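Local coordinates for protein glutathione S-transferase (Bombyx mori, PDB 4E8H) that probably catalyses the conjugation of glutathione to electrophilic substrates, as a homodimeric glutathione transferase, at residues B[104-109]-B[163-168]; B[171-174]-B[178-181]; B[64-69]-B[75-80]. All coordinates share one frame; numbering follows the deposited sequence.

Interaction 3 belongs to the N-terminal thioredoxin-like domain and joins an outer strand of the sheet to helix 71-82 through aromatic and aliphatic side chains beside the second subunit. Interactions 1 and 2 lie in the helical C-terminal domain and share helix 160-174. Interaction 1, near the centre of the chain, is buried yet polar, built on a carboxylate, two threonines and a water. Interaction 2, farther out, sets a buried phenylalanine against the last turn of the same helix, with exposed polar groups around its loop. Interactions 1 and 3 meet where Thr164 and Ile163 pack on Gln75, while interaction 2 lies on the opposite side of the chain's centre from interaction 3.

Interaction 1: B[104-109]-B[163-168]; sequences NFDLGT and ITIVVT
Asp106 OD2 is held by two partners: the hydroxyl of Thr164, whose OG1 donates to it at 2.6 Å, and the guanidinium of Arg72, a glutathione-binding residue, which forms a salt bridge through NH2. The threonine reaches OD2 on the syn side, 28° out of the carboxylate plane. Its hydroxyl can do so because OG1 points opposite the backbone N (chi1 178°), meeting the aspartate from the other direction; its methyl CG2 rests at 3.3 Å from the same OD2. The other oxygen, Asp106 OD1, takes a hydrogen bond from a water at 2.7 Å. That water also donates to the backbone Thr164 O at 2.7 Å and accepts from Thr168 OG1 at 2.5 Å, tying one carboxylate to two successive turns of the facing helix. In the all-helical C-terminal domain of the glutathione transferase fold, segments 163-168 and 104-109, on helices 160-174 and 93-124, run at 38° with their axes 10.0 Å apart at closest approach. A wider pi-type turn begins at Asp106 itself. Ile165 supplies the apolar flank: it runs antiparallel alongside the aspartate, and its CG1 lies 3.6 Å from Asp106 OD1, while the side chain also packs on Leu110 and on Trp188 of helix 183-196. With both oxygens engaged the carboxylate is probably held in its rotation, consistent with a second-shell role in positioning Arg72, whose neighbour Ser71 also binds glutathione. Leu107, the next residue, packs against Asn104 of the second subunit.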
ATOM      1  N   ASN B 104       3.646  -2.692  -0.990  1.00  6.85           N
ATOM      2  CA  ASN B 104       2.328  -2.758  -1.623  1.00  7.22           C
ATOM      3  C   ASN B 104       1.805  -4.196  -1.721  1.00  7.29           C
ATOM      4  O   ASN B 104       0.605  -4.436  -1.553  1.00  7.23           O
ATOM      5  CB  ASN B 104       2.338  -2.081  -3.000  1.00  7.41           C
ATOM      6  CG  ASN B 104       2.217  -0.562  -2.917  1.00  8.28           C
ATOM      7  OD1 ASN B 104       1.355   0.037  -3.559  1.00 10.00           O
ATOM      8  ND2 ASN B 104       3.081   0.065  -2.124  1.00  9.26           N
ATOM      9  N   PHE B 105       2.707  -5.143  -1.985  1.00  7.36           N
ATOM     10  CA  PHE B 105       2.378  -6.571  -1.923  1.00  7.46           C
ATOM     11  C   PHE B 105       1.856  -6.926  -0.534  1.00  7.57           C
ATOM     12  O   PHE B 105       0.813  -7.564  -0.403  1.00  7.47           O
ATOM     13  CB  PHE B 105       3.604  -7.430  -2.270  1.00  7.46           C
ATOM     14  CG  PHE B 105       3.406  -8.912  -2.042  1.00  7.57           C
ATOM     15  CD1 PHE B 105       2.693  -9.686  -2.954  1.00  7.35           C
ATOM     16  CD2 PHE B 105       3.952  -9.534  -0.920  1.00  7.53           C
ATOM     17  CE1 PHE B 105       2.515 -11.055  -2.745  1.00  7.41           C
ATOM     18  CE2 PHE B 105       3.782 -10.902  -0.704  1.00  7.40           C
ATOM     19  CZ  PHE B 105       3.063 -11.663  -1.617  1.00  7.28           C
ATOM     20  N   ASP B 106       2.584  -6.500   0.496  1.00  7.76           N
ATOM     21  CA  ASP B 106       2.205  -6.788   1.872  1.00  8.05           C
ATOM     22  C   ASP B 106       0.821  -6.227   2.197  1.00  7.89           C
ATOM     23  O   ASP B 106      -0.035  -6.953   2.697  1.00  8.00           O
ATOM     24  CB  ASP B 106       3.257  -6.259   2.853  1.00  8.22           C
ATOM     25  CG  ASP B 106       2.984  -6.676   4.292  1.00  9.19           C
ATOM     26  OD1 ASP B 106       2.740  -7.879   4.538  1.00 10.15           O
ATOM     27  OD2 ASP B 106       3.020  -5.798   5.178  1.00 10.45           O
ATOM     28  N   LEU B 107       0.595  -4.952   1.893  1.00  7.75           N
ATOM     29  CA  LEU B 107      -0.691  -4.324   2.193  1.00  7.69           C
ATOM     30  C   LEU B 107      -1.840  -4.871   1.340  1.00  7.73           C
ATOM     31  O   LEU B 107      -2.866  -5.300   1.873  1.00  7.73           O
ATOM     32  CB  LEU B 107      -0.609  -2.794   2.060  1.00  7.50           C
ATOM     33  CG  LEU B 107      -1.909  -1.992   2.238  1.00  7.13           C
ATOM     34  CD1 LEU B 107      -2.621  -2.319   3.556  1.00  6.48           C
ATOM     35  CD2 LEU B 107      -1.638  -0.497   2.142  1.00  6.45           C
ATOM     36  N   GLY B 108      -1.662  -4.849   0.023  1.00  7.72           N
ATOM     37  CA  GLY B 108      -2.752  -5.163  -0.898  1.00  7.71           C
ATOM     38  C   GLY B 108      -2.976  -6.633  -1.197  1.00  7.66           C
ATOM     39  O   GLY B 108      -4.006  -6.996  -1.764  1.00  7.70           O
ATOM     40  N   THR B 109      -2.021  -7.482  -0.821  1.00  7.51           N
ATOM     41  CA  THR B 109      -2.099  -8.906  -1.143  1.00  7.40           C
ATOM     42  C   THR B 109      -1.987  -9.799   0.098  1.00  7.27           C
ATOM     43  O   THR B 109      -2.977 -10.403   0.514  1.00  7.28           O
ATOM     44  CB  THR B 109      -1.051  -9.307  -2.216  1.00  7.39           C
ATOM     45  OG1 THR B 109      -1.222  -8.487  -3.379  1.00  7.55           O
ATOM     46  CG2 THR B 109      -1.199 -10.775  -2.613  1.00  7.49           C
ATOM     47  N   ILE B 163      10.450  -6.552   7.667  1.00  7.72           N
ATOM     48  CA  ILE B 163       9.929  -6.322   9.015  1.00  7.85           C
ATOM     49  C   ILE B 163       8.396  -6.420   9.072  1.00  7.97           C
ATOM     50  O   ILE B 163       7.857  -7.070   9.970  1.00  8.15           O
ATOM     51  CB  ILE B 163      10.460  -4.986   9.629  1.00  7.85           C
ATOM     52  CG1 ILE B 163      11.997  -5.004   9.700  1.00  7.78           C
ATOM     53  CG2 ILE B 163       9.849  -4.738  11.014  1.00  7.69           C
ATOM     54  CD1 ILE B 163      12.635  -3.726  10.257  1.00  7.41           C
ATOM     55  N   THR B 164       7.695  -5.806   8.119  1.00  7.99           N
ATOM     56  CA  THR B 164       6.224  -5.870   8.116  1.00  7.94           C
ATOM     57  C   THR B 164       5.676  -7.236   7.677  1.00  7.92           C
ATOM     58  O   THR B 164       4.690  -7.722   8.239  1.00  7.91           O
ATOM     59  CB  THR B 164       5.560  -4.705   7.321  1.00  8.04           C
ATOM     60  OG1 THR B 164       4.136  -4.869   7.327  1.00  8.08           O
ATOM     61  CG2 THR B 164       6.064  -4.646   5.883  1.00  7.79           C
ATOM     62  N   ILE B 165       6.330  -7.846   6.690  1.00  7.76           N
ATOM     63  CA  ILE B 165       5.957  -9.177   6.210  1.00  7.64           C
ATOM     64  C   ILE B 165       6.151 -10.238   7.308  1.00  7.68           C
ATOM     65  O   ILE B 165       5.300 -11.116   7.479  1.00  7.66           O
ATOM     66  CB  ILE B 165       6.700  -9.538   4.885  1.00  7.56           C
ATOM     67  CG1 ILE B 165       6.125  -8.715   3.722  1.00  7.53           C
ATOM     68  CG2 ILE B 165       6.605 -11.036   4.583  1.00  7.50           C
ATOM     69  CD1 ILE B 165       6.968  -8.714   2.448  1.00  7.07           C
ATOM     70  N   VAL B 166       7.246 -10.130   8.064  1.00  7.73           N
ATOM     71  CA  VAL B 166       7.558 -11.103   9.123  1.00  7.91           C
ATOM     72  C   VAL B 166       6.499 -11.157  10.238  1.00  7.99           C
ATOM     73  O   VAL B 166       6.319 -12.202  10.866  1.00  8.05           O
ATOM     74  CB  VAL B 166       9.004 -10.927   9.699  1.00  7.90           C
ATOM     75  CG1 VAL B 166       9.043  -9.931  10.855  1.00  7.93           C
ATOM     76  CG2 VAL B 166       9.582 -12.271  10.132  1.00  8.08           C
ATOM     77  N   VAL B 167       5.798 -10.045  10.465  1.00  8.04           N
ATOM     78  CA  VAL B 167       4.703 -10.013  11.439  1.00  8.00           C
ATOM     79  C   VAL B 167       3.631 -11.048  11.073  1.00  7.99           C
ATOM     80  O   VAL B 167       3.161 -11.797  11.934  1.00  8.01           O
ATOM     81  CB  VAL B 167       4.078  -8.595  11.569  1.00  8.06           C
ATOM     82  CG1 VAL B 167       2.837  -8.628  12.455  1.00  8.07           C
ATOM     83  CG2 VAL B 167       5.095  -7.609  12.132  1.00  7.90           C
ATOM     84  N   THR B 168       3.278 -11.093   9.790  1.00  7.90           N
ATOM     85  CA  THR B 168       2.271 -12.017   9.274  1.00  7.80           C
ATOM     86  C   THR B 168       2.723 -13.471   9.385  1.00  7.75           C
ATOM     87  O   THR B 168       1.935 -14.352   9.745  1.00  7.62           O
ATOM     88  CB  THR B 168       1.905 -11.660   7.814  1.00  7.85           C
ATOM     89  OG1 THR B 168       1.200 -10.415   7.803  1.00  8.09           O
ATOM     90  CG2 THR B 168       1.023 -12.730   7.173  1.00  7.75           C
TER
HETATM   91  O   HOH W   1       2.300  -8.245   7.129  1.00 13.62           O

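Interaction 2: B[171-174]-B[178-181]; sequences NIDA and DFSS
Ile172 and Phe179 meet at an oblique crossing, the isoleucine laying its longer branch against the CD2-CE2 bond of the ring. Its CD1 comes to 3.8 Å from Phe179 CD2, and CG1 follows at 4.0 Å from Phe179 CE2, so two successive carbons of the branch lie against two adjacent ring carbons. This branch lies between the backbone N and the carbonyl carbon (chi1 68°), which brings CG1 and CD1 against the ring. Asp173 comes from another direction: its CB lies near the ring plane, at the edge, 4.0 Å from Phe179 CE2. Ile172 also packs on Tyr114 and Tyr118 of helix 93-124 and on Phe136 and Leu140 of helix 130-146. The backbone that carries the ring is shaped by its neighbours, since Asp178 OD1 accepts from both Ser180 N, at 3.0 Å and an N-H...O angle of 162°, and Ser180 OG, at 2.7 Å. The hydroxyl arrives on the syn side, 19° out of the carboxylate plane, and adds a second grip on OD1. Spanning Phe179, the bond from Ser180 N makes an Asx turn in the loop that leads from helix 160-174 to helix 183-196 of the helical C-terminal domain.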
ATOM      1  N   ASN B 171       2.552 -14.460  12.959  1.00  8.14           N
ATOM      2  CA  ASN B 171       1.172 -14.762  13.341  1.00  8.42           C
ATOM      3  C   ASN B 171       0.717 -16.158  12.919  1.00  8.68           C
ATOM      4  O   ASN B 171       0.204 -16.916  13.743  1.00  8.60           O
ATOM      5  CB  ASN B 171       0.200 -13.704  12.815  1.00  8.33           C
ATOM      6  CG  ASN B 171       0.259 -12.409  13.604  1.00  8.29           C
ATOM      7  OD1 ASN B 171       0.528 -12.404  14.806  1.00  8.42           O
ATOM      8  ND2 ASN B 171       0.001 -11.300  12.926  1.00  7.98           N
ATOM      9  N   ILE B 172       0.922 -16.498  11.647  1.00  9.14           N
ATOM     10  CA  ILE B 172       0.489 -17.802  11.134  1.00  9.58           C
ATOM     11  C   ILE B 172       1.239 -18.964  11.797  1.00 10.21           C
ATOM     12  O   ILE B 172       0.666 -20.035  12.011  1.00 10.30           O
ATOM     13  CB  ILE B 172       0.494 -17.885   9.576  1.00  9.45           C
ATOM     14  CG1 ILE B 172       1.921 -17.845   9.004  1.00  9.29           C
ATOM     15  CG2 ILE B 172      -0.392 -16.780   8.981  1.00  9.18           C
ATOM     16  CD1 ILE B 172       2.012 -18.214   7.523  1.00  9.06           C
ATOM     17  N   ASP B 173       2.509 -18.739  12.131  1.00 10.92           N
ATOM     18  CA  ASP B 173       3.291 -19.703  12.898  1.00 11.74           C
ATOM     19  C   ASP B 173       2.625 -19.961  14.255  1.00 12.08           C
ATOM     20  O   ASP B 173       2.407 -21.117  14.634  1.00 12.13           O
ATOM     21  CB  ASP B 173       4.729 -19.209  13.076  1.00 11.87           C
ATOM     22  CG  ASP B 173       5.600 -20.193  13.835  1.00 12.47           C
ATOM     23  OD1 ASP B 173       5.789 -21.330  13.352  1.00 12.64           O
ATOM     24  OD2 ASP B 173       6.106 -19.819  14.915  1.00 13.40           O
ATOM     25  N   ALA B 174       2.278 -18.884  14.960  1.00 12.44           N
ATOM     26  CA  ALA B 174       1.570 -18.972  16.240  1.00 12.77           C
ATOM     27  C   ALA B 174       0.188 -19.628  16.129  1.00 12.98           C
ATOM     28  O   ALA B 174      -0.309 -20.200  17.102  1.00 13.00           O
ATOM     29  CB  ALA B 174       1.453 -17.593  16.876  1.00 12.67           C
ATOM     30  N   ASP B 178       1.948 -24.593   9.170  1.00 15.37           N
ATOM     31  CA  ASP B 178       3.251 -25.187   8.883  1.00 15.51           C
ATOM     32  C   ASP B 178       3.617 -24.849   7.443  1.00 15.37           C
ATOM     33  O   ASP B 178       3.035 -25.387   6.503  1.00 15.39           O
ATOM     34  CB  ASP B 178       3.205 -26.709   9.100  1.00 15.70           C
ATOM     35  CG  ASP B 178       4.558 -27.394   8.883  1.00 16.27           C
ATOM     36  OD1 ASP B 178       5.542 -26.732   8.486  1.00 16.89           O
ATOM     37  OD2 ASP B 178       4.631 -28.619   9.115  1.00 17.09           O
ATOM     38  N   PHE B 179       4.574 -23.944   7.278  1.00 15.19           N
ATOM     39  CA  PHE B 179       4.998 -23.501   5.953  1.00 14.95           C
ATOM     40  C   PHE B 179       6.405 -23.996   5.621  1.00 15.04           C
ATOM     41  O   PHE B 179       7.048 -23.481   4.703  1.00 15.03           O
ATOM     42  CB  PHE B 179       4.932 -21.971   5.859  1.00 14.86           C
ATOM     43  CG  PHE B 179       5.510 -21.265   7.056  1.00 14.23           C
ATOM     44  CD1 PHE B 179       6.884 -21.074   7.175  1.00 13.90           C
ATOM     45  CD2 PHE B 179       4.679 -20.797   8.069  1.00 13.76           C
ATOM     46  CE1 PHE B 179       7.423 -20.429   8.285  1.00 13.46           C
ATOM     47  CE2 PHE B 179       5.208 -20.149   9.183  1.00 13.71           C
ATOM     48  CZ  PHE B 179       6.583 -19.967   9.290  1.00 13.43           C
ATOM     49  N   SER B 180       6.876 -25.001   6.360  1.00 15.07           N
ATOM     50  CA  SER B 180       8.238 -25.509   6.180  1.00 15.12           C
ATOM     51  C   SER B 180       8.519 -26.027   4.761  1.00 15.08           C
ATOM     52  O   SER B 180       9.672 -26.022   4.320  1.00 15.09           O
ATOM     53  CB  SER B 180       8.591 -26.561   7.239  1.00 15.17           C
ATOM     54  OG  SER B 180       7.719 -27.675   7.176  1.00 15.21           O
ATOM     55  N   SER B 181       7.475 -26.448   4.047  1.00 14.95           N
ATOM     56  CA  SER B 181       7.623 -26.886   2.654  1.00 14.82           C
ATOM     57  C   SER B 181       7.828 -25.729   1.668  1.00 14.57           C
ATOM     58  O   SER B 181       8.253 -25.953   0.532  1.00 14.62           O
ATOM     59  CB  SER B 181       6.442 -27.746   2.214  1.00 14.92           C
ATOM     60  OG  SER B 181       5.287 -26.954   2.002  1.00 15.13           O
TER

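Interaction 3: B[64-69]-B[75-80]; sequences NGFILW and QTYLVN
Tyr77 faces strand 66-69 with two parts of its side chain, the phenol end against Phe66 and the CB end against Leu68. The two aromatic rings are tilted by 55° with centroids 5.2 Å apart, neither parallel nor perpendicular. Phe66 leads with one side of its ring: CE2 sits 3.8 Å above a face of the tyrosine ring, shifted toward the rim, and CD2 comes to 3.7 Å from Tyr77 OH. Nearer the helix backbone, the Leu68 methyl CD2 crosses to 3.8 Å from Tyr77 CB. The side chains of Phe66 and Tyr77 pass alongside, pointing contrary ways, each with CG opposite its backbone N (chi1 177° and 168°), which carries each ring out from its own backbone to meet the other between strand and helix. What positions the phenol lies farther out. Its OH is hydrogen-bonded to Asp63 OD2 and to Arg94 NE of the second subunit, which gives an apolar interface one anchored polar end. A leucine in place of Tyr77 would probably leave Asp63 and that arginine without their shared phenol partner and strip Phe66 of the ring face it leans on. The same arginine packs on Phe66, Ala97 of the second subunit packs on Leu68, and Ile74 covers Leu68 from within the chain. In the thioredoxin-like domain, strand 66-69 is the outermost partner of antiparallel strand 60-63, whose Met61 touches both aromatics, and helix 71-82 comes right after strand 66-69 in the chain, packed in turn on helix 160-174 through Gln75.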
ATOM      1  N   ASN B  64       6.485  14.709  17.705  1.00 12.47           N
ATOM      2  CA  ASN B  64       6.652  16.084  18.155  1.00 12.63           C
ATOM      3  C   ASN B  64       5.727  17.074  17.433  1.00 12.30           C
ATOM      4  O   ASN B  64       6.147  18.162  17.035  1.00 12.38           O
ATOM      5  CB  ASN B  64       8.129  16.481  18.024  1.00 12.88           C
ATOM      6  CG  ASN B  64       9.045  15.612  18.878  1.00 13.85           C
ATOM      7  OD1 ASN B  64       9.497  16.041  19.933  1.00 14.96           O
ATOM      8  ND2 ASN B  64       9.309  14.386  18.431  1.00 14.52           N
ATOM      9  N   GLY B  65       4.467  16.679  17.267  1.00 11.84           N
ATOM     10  CA  GLY B  65       3.477  17.507  16.579  1.00 11.14           C
ATOM     11  C   GLY B  65       3.117  17.030  15.181  1.00 10.62           C
ATOM     12  O   GLY B  65       2.039  17.347  14.674  1.00 10.67           O
ATOM     13  N   PHE B  66       4.021  16.282  14.552  1.00  9.99           N
ATOM     14  CA  PHE B  66       3.759  15.711  13.232  1.00  9.26           C
ATOM     15  C   PHE B  66       3.030  14.379  13.377  1.00  8.93           C
ATOM     16  O   PHE B  66       3.563  13.422  13.948  1.00  8.80           O
ATOM     17  CB  PHE B  66       5.057  15.553  12.425  1.00  9.18           C
ATOM     18  CG  PHE B  66       4.870  14.901  11.077  1.00  8.70           C
ATOM     19  CD1 PHE B  66       4.090  15.504  10.091  1.00  8.64           C
ATOM     20  CD2 PHE B  66       5.490  13.688  10.788  1.00  8.26           C
ATOM     21  CE1 PHE B  66       3.918  14.902   8.844  1.00  8.31           C
ATOM     22  CE2 PHE B  66       5.327  13.078   9.543  1.00  8.26           C
ATOM     23  CZ  PHE B  66       4.539  13.688   8.569  1.00  8.19           C
ATOM     24  N   ILE B  67       1.803  14.342  12.862  1.00  8.40           N
ATOM     25  CA  ILE B  67       0.942  13.166  12.948  1.00  7.99           C
ATOM     26  C   ILE B  67       1.012  12.337  11.668  1.00  7.74           C
ATOM     27  O   ILE B  67       0.981  12.883  10.564  1.00  7.68           O
ATOM     28  CB  ILE B  67      -0.541  13.558  13.213  1.00  8.00           C
ATOM     29  CG1 ILE B  67      -0.657  14.611  14.330  1.00  7.93           C
ATOM     30  CG2 ILE B  67      -1.394  12.318  13.504  1.00  7.85           C
ATOM     31  CD1 ILE B  67      -0.156  14.168  15.714  1.00  8.23           C
ATOM     32  N   LEU B  68       1.107  11.018  11.828  1.00  7.38           N
ATOM     33  CA  LEU B  68       1.083  10.093  10.700  1.00  7.07           C
ATOM     34  C   LEU B  68       0.433   8.769  11.095  1.00  6.90           C
ATOM     35  O   LEU B  68       0.641   8.273  12.206  1.00  6.94           O
ATOM     36  CB  LEU B  68       2.510   9.851  10.188  1.00  7.10           C
ATOM     37  CG  LEU B  68       2.764   9.051   8.906  1.00  7.08           C
ATOM     38  CD1 LEU B  68       2.231   9.774   7.670  1.00  7.04           C
ATOM     39  CD2 LEU B  68       4.252   8.777   8.760  1.00  6.99           C
ATOM     40  N   TRP B  69      -0.366   8.210  10.190  1.00  6.59           N
ATOM     41  CA  TRP B  69      -0.863   6.844  10.345  1.00  6.36           C
ATOM     42  C   TRP B  69      -0.584   6.023   9.073  1.00  6.17           C
ATOM     43  O   TRP B  69       0.032   6.531   8.133  1.00  6.06           O
ATOM     44  CB  TRP B  69      -2.337   6.815  10.794  1.00  6.38           C
ATOM     45  CG  TRP B  69      -3.286   7.493   9.863  1.00  6.57           C
ATOM     46  CD1 TRP B  69      -4.046   6.897   8.902  1.00  6.56           C
ATOM     47  CD2 TRP B  69      -3.590   8.894   9.804  1.00  6.49           C
ATOM     48  NE1 TRP B  69      -4.799   7.835   8.242  1.00  7.15           N
ATOM     49  CE2 TRP B  69      -4.540   9.070   8.774  1.00  6.67           C
ATOM     50  CE3 TRP B  69      -3.149  10.019  10.518  1.00  6.19           C
ATOM     51  CZ2 TRP B  69      -5.061  10.326   8.435  1.00  6.75           C
ATOM     52  CZ3 TRP B  69      -3.667  11.271  10.180  1.00  6.38           C
ATOM     53  CH2 TRP B  69      -4.614  11.411   9.146  1.00  6.53           C
ATOM     54  N   GLN B  75       6.829   3.420   8.952  1.00  6.56           N
ATOM     55  CA  GLN B  75       8.100   2.710   8.798  1.00  6.72           C
ATOM     56  C   GLN B  75       9.081   3.455   7.902  1.00  6.78           C
ATOM     57  O   GLN B  75      10.230   3.694   8.288  1.00  6.91           O
ATOM     58  CB  GLN B  75       7.866   1.338   8.180  1.00  6.71           C
ATOM     59  CG  GLN B  75       7.412   0.262   9.122  1.00  6.82           C
ATOM     60  CD  GLN B  75       7.339  -1.070   8.416  1.00  7.32           C
ATOM     61  OE1 GLN B  75       6.436  -1.314   7.614  1.00  7.67           O
ATOM     62  NE2 GLN B  75       8.306  -1.936   8.690  1.00  7.02           N
ATOM     63  N   THR B  76       8.624   3.803   6.702  1.00  6.78           N
ATOM     64  CA  THR B  76       9.476   4.460   5.719  1.00  6.97           C
ATOM     65  C   THR B  76       9.864   5.871   6.163  1.00  7.29           C
ATOM     66  O   THR B  76      11.000   6.299   5.939  1.00  7.39           O
ATOM     67  CB  THR B  76       8.837   4.482   4.310  1.00  6.93           C
ATOM     68  OG1 THR B  76       7.542   5.090   4.372  1.00  6.59           O
ATOM     69  CG2 THR B  76       8.705   3.065   3.757  1.00  6.65           C
ATOM     70  N   TYR B  77       8.931   6.575   6.809  1.00  7.65           N
ATOM     71  CA  TYR B  77       9.218   7.896   7.384  1.00  8.04           C
ATOM     72  C   TYR B  77      10.330   7.859   8.434  1.00  8.30           C
ATOM     73  O   TYR B  77      11.207   8.726   8.438  1.00  8.38           O
ATOM     74  CB  TYR B  77       7.961   8.542   7.989  1.00  7.98           C
ATOM     75  CG  TYR B  77       8.269   9.761   8.843  1.00  8.20           C
ATOM     76  CD1 TYR B  77       8.723  10.946   8.262  1.00  8.17           C
ATOM     77  CD2 TYR B  77       8.128   9.722  10.233  1.00  8.14           C
ATOM     78  CE1 TYR B  77       9.022  12.065   9.039  1.00  8.43           C
ATOM     79  CE2 TYR B  77       8.425  10.838  11.020  1.00  8.33           C
ATOM     80  CZ  TYR B  77       8.868  12.005  10.415  1.00  8.54           C
ATOM     81  OH  TYR B  77       9.159  13.112  11.182  1.00  8.95           O
ATOM     82  N   LEU B  78      10.288   6.869   9.326  1.00  8.60           N
ATOM     83  CA  LEU B  78      11.299   6.756  10.375  1.00  8.83           C
ATOM     84  C   LEU B  78      12.694   6.556   9.780  1.00  9.13           C
ATOM     85  O   LEU B  78      13.670   7.123  10.279  1.00  9.14           O
ATOM     86  CB  LEU B  78      10.949   5.650  11.379  1.00  8.74           C
ATOM     87  CG  LEU B  78       9.655   5.786  12.197  1.00  8.80           C
ATOM     88  CD1 LEU B  78       9.475   4.592  13.126  1.00  8.97           C
ATOM     89  CD2 LEU B  78       9.596   7.091  12.989  1.00  8.50           C
ATOM     90  N   VAL B  79      12.780   5.777   8.702  1.00  9.50           N
ATOM     91  CA  VAL B  79      14.054   5.611   8.000  1.00  9.96           C
ATOM     92  C   VAL B  79      14.467   6.888   7.245  1.00 10.42           C
ATOM     93  O   VAL B  79      15.607   7.336   7.387  1.00 10.47           O
ATOM     94  CB  VAL B  79      14.074   4.367   7.069  1.00  9.94           C
ATOM     95  CG1 VAL B  79      15.459   4.185   6.442  1.00  9.90           C
ATOM     96  CG2 VAL B  79      13.689   3.110   7.843  1.00  9.74           C
ATOM     97  N   ASN B  80      13.552   7.475   6.468  1.00 11.00           N
ATOM     98  CA  ASN B  80      13.847   8.710   5.720  1.00 11.59           C
ATOM     99  C   ASN B  80      14.324   9.853   6.612  1.00 12.13           C
ATOM    100  O   ASN B  80      15.256  10.576   6.259  1.00 12.13           O
ATOM    101  CB  ASN B  80      12.633   9.186   4.905  1.00 11.51           C
ATOM    102  CG  ASN B  80      12.323   8.289   3.717  1.00 11.37           C
ATOM    103  OD1 ASN B  80      13.182   7.555   3.225  1.00 11.35           O
ATOM    104  ND2 ASN B  80      11.082   8.353   3.245  1.00 11.22           N
TER